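Local coordinates for protein pseudouridylate synthase RPUSD4, mitochondrial (Homo sapiens, PDB 5UBA) that isomerises uridine to pseudouridine in mitochondrial RNAs, including 16S ribosomal RNA, a modification required to build a functional mitochondrial ribosome, at residues A[85-90]-A[251-256]. Residues are numbered along the deposited sequence; the frame is centred on the assembly and turned at random.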
loop_
_atom_site.group_PDB
_atom_site.type_symbol
_atom_site.label_atom_id
_atom_site.label_comp_id
_atom_site.label_asym_id
_atom_site.label_seq_id
_atom_site.Cartn_x
_atom_site.Cartn_y
_atom_site.Cartn_z
ATOM N N GLU A 85 -2.088 -1.259 -7.093
ATOM C CA GLU A 85 -0.659 -1.544 -7.102
ATOM C C GLU A 85 -0.069 -1.880 -5.740
ATOM O O GLU A 85 1.135 -2.055 -5.626
ATOM C CB GLU A 85 0.131 -0.379 -7.706
ATOM C CG GLU A 85 0.107 -0.293 -9.224
ATOM C CD GLU A 85 1.250 0.602 -9.702
ATOM O OE1 GLU A 85 1.155 1.820 -9.547
ATOM O OE2 GLU A 85 2.275 0.071 -10.174
ATOM N N THR A 86 -0.909 -2.001 -4.721
ATOM C CA THR A 86 -0.490 -2.525 -3.435
ATOM C C THR A 86 -0.654 -4.026 -3.386
ATOM O O THR A 86 -1.607 -4.559 -3.930
ATOM C CB THR A 86 -1.296 -1.839 -2.328
ATOM O OG1 THR A 86 -1.059 -0.421 -2.448
ATOM C CG2 THR A 86 -0.914 -2.348 -0.902
ATOM N N THR A 87 0.281 -4.698 -2.733
ATOM C CA THR A 87 0.217 -6.117 -2.503
ATOM C C THR A 87 -0.058 -6.406 -1.032
ATOM O O THR A 87 0.087 -5.524 -0.189
ATOM C CB THR A 87 1.535 -6.781 -2.911
ATOM O OG1 THR A 87 2.606 -6.189 -2.181
ATOM C CG2 THR A 87 1.811 -6.630 -4.408
ATOM N N GLY A 88 -0.474 -7.639 -0.725
ATOM C CA GLY A 88 -0.373 -8.156 0.612
ATOM C C GLY A 88 -1.674 -8.304 1.369
ATOM O O GLY A 88 -2.699 -8.639 0.796
ATOM N N VAL A 89 -1.612 -8.063 2.683
ATOM C CA VAL A 89 -2.653 -8.560 3.596
ATOM C C VAL A 89 -4.012 -7.928 3.329
ATOM O O VAL A 89 -4.177 -6.709 3.346
ATOM C CB VAL A 89 -2.294 -8.295 5.085
ATOM C CG1 VAL A 89 -3.404 -8.849 5.987
ATOM C CG2 VAL A 89 -0.988 -8.943 5.483
ATOM N N MET A 90 -5.002 -8.781 3.089
ATOM C CA MET A 90 -6.370 -8.318 2.846
ATOM C C MET A 90 -7.357 -9.279 3.519
ATOM O O MET A 90 -7.384 -10.478 3.219
ATOM C CB MET A 90 -6.651 -8.166 1.350
ATOM C CG MET A 90 -8.022 -7.597 1.051
ATOM S SD MET A 90 -8.215 -7.389 -0.722
ATOM C CE MET A 90 -9.918 -6.849 -0.765
ATOM N N HIS A 251 6.474 -0.361 -5.495
ATOM C CA HIS A 251 6.972 -1.227 -4.429
ATOM C C HIS A 251 6.333 -0.800 -3.110
ATOM O O HIS A 251 6.976 -0.188 -2.253
ATOM C CB HIS A 251 8.500 -1.185 -4.329
ATOM C CG HIS A 251 9.197 -1.884 -5.456
ATOM N ND1 HIS A 251 9.070 -1.490 -6.769
ATOM C CD2 HIS A 251 10.046 -2.927 -5.446
ATOM C CE1 HIS A 251 9.815 -2.290 -7.526
ATOM N NE2 HIS A 251 10.393 -3.181 -6.750
ATOM N N LEU A 252 5.071 -1.172 -2.937
ATOM C CA LEU A 252 4.292 -0.860 -1.720
ATOM C C LEU A 252 3.502 -2.086 -1.288
ATOM O O LEU A 252 2.582 -2.502 -1.995
ATOM C CB LEU A 252 3.380 0.332 -1.951
ATOM C CG LEU A 252 2.480 0.748 -0.774
ATOM C CD1 LEU A 252 3.323 1.152 0.433
ATOM C CD2 LEU A 252 1.569 1.893 -1.163
ATOM N N HIS A 253 3.885 -2.659 -0.158
ATOM C CA HIS A 253 3.364 -3.923 0.347
ATOM C C HIS A 253 2.672 -3.736 1.708
ATOM O O HIS A 253 3.272 -3.181 2.642
ATOM C CB HIS A 253 4.523 -4.892 0.499
ATOM C CG HIS A 253 4.142 -6.233 1.035
ATOM N ND1 HIS A 253 3.311 -7.114 0.355
ATOM C CD2 HIS A 253 4.499 -6.853 2.180
ATOM C CE1 HIS A 253 3.208 -8.225 1.058
ATOM N NE2 HIS A 253 3.906 -8.098 2.173
ATOM N N ALA A 254 1.436 -4.241 1.801
ATOM C CA ALA A 254 0.717 -4.297 3.076
ATOM C C ALA A 254 1.265 -5.514 3.822
ATOM O O ALA A 254 0.899 -6.673 3.570
ATOM C CB ALA A 254 -0.784 -4.403 2.832
ATOM N N ARG A 255 2.231 -5.225 4.692
ATOM C CA ARG A 255 3.013 -6.224 5.387
ATOM C C ARG A 255 2.308 -6.855 6.564
ATOM O O ARG A 255 2.450 -8.054 6.817
ATOM C CB ARG A 255 4.321 -5.574 5.863
ATOM C CG ARG A 255 5.198 -6.444 6.727
ATOM C CD ARG A 255 5.747 -7.599 5.955
ATOM N NE ARG A 255 6.786 -8.260 6.718
ATOM C CZ ARG A 255 7.477 -9.303 6.282
ATOM N NH1 ARG A 255 7.246 -9.822 5.077
ATOM N NH2 ARG A 255 8.432 -9.822 7.064
ATOM N N GLN A 256 1.644 -6.041 7.360
ATOM C CA GLN A 256 1.083 -6.524 8.608
ATOM C C GLN A 256 -0.213 -5.804 8.963
ATOM O O GLN A 256 -0.332 -4.606 8.737
ATOM C CB GLN A 256 2.108 -6.304 9.720
ATOM C CG GLN A 256 1.683 -6.686 11.125
ATOM C CD GLN A 256 2.827 -6.580 12.106
ATOM O OE1 GLN A 256 3.627 -5.633 12.038
ATOM N NE2 GLN A 256 2.928 -7.549 13.026
HETATM O O HOH W 1 3.606 -2.830 -4.892
#
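L252 opens the pairing with 85-90 through its backbone: its N meets, at 3.0 Å, a water that also hydrogen-bonds E85 O, and its carbonyl O takes T87 N at 3.3 Å. On the same face of the sheet, L252 CD2 rests 3.7 Å from T86 OG1. T86 is a sequence neighbour of D83, the probable catalytic aspartate, and their side chains lie close together. H253, on the other face, runs CG anti to the backbone N (chi1 179°), which brings the imidazole across T87, the two side chains at about a right angle. There T87 OG1 and H253 ND1 share a hydrogen bond of 2.8 Å at the ring edge, near its plane, while H253 CE1 lies 3.6 Å from G88 CA. The far nitrogen, NE2, is bonded to C273 O; both ring nitrogens are thus bonded, which fixes the rotation of the ring. A leucine here would probably leave the T87 hydroxyl without its ring partner and remove the tie from NE2 to C273 O. A254 bonds through both its backbone N and its carbonyl O: its N donates to T87 O at 2.7 Å and its O accepts from V89 N at 3.0 Å, nearly straight at the hydrogen (170°). G88 slips past the same carbonyl, where a side chain would strike A254 O and the H253 ring. The R255 side chain starts away from 85-90, and its guanidinium makes a cation-pi contact with W116, though the R255 carbonyl O still touches V89 CG2 at 3.8 Å. With Q256, whose NE2 bonds N270, it forms a classic beta bulge opposite K114. The short parallel pairing thus joins 86-87 to strand 252-259, which is flanked by antiparallel strands 112-120 and 269-272; beyond the corner at G88, strand 89-93 leaves to pair with strand 36-41 in the second sheet of this RluA-family catalytic domain.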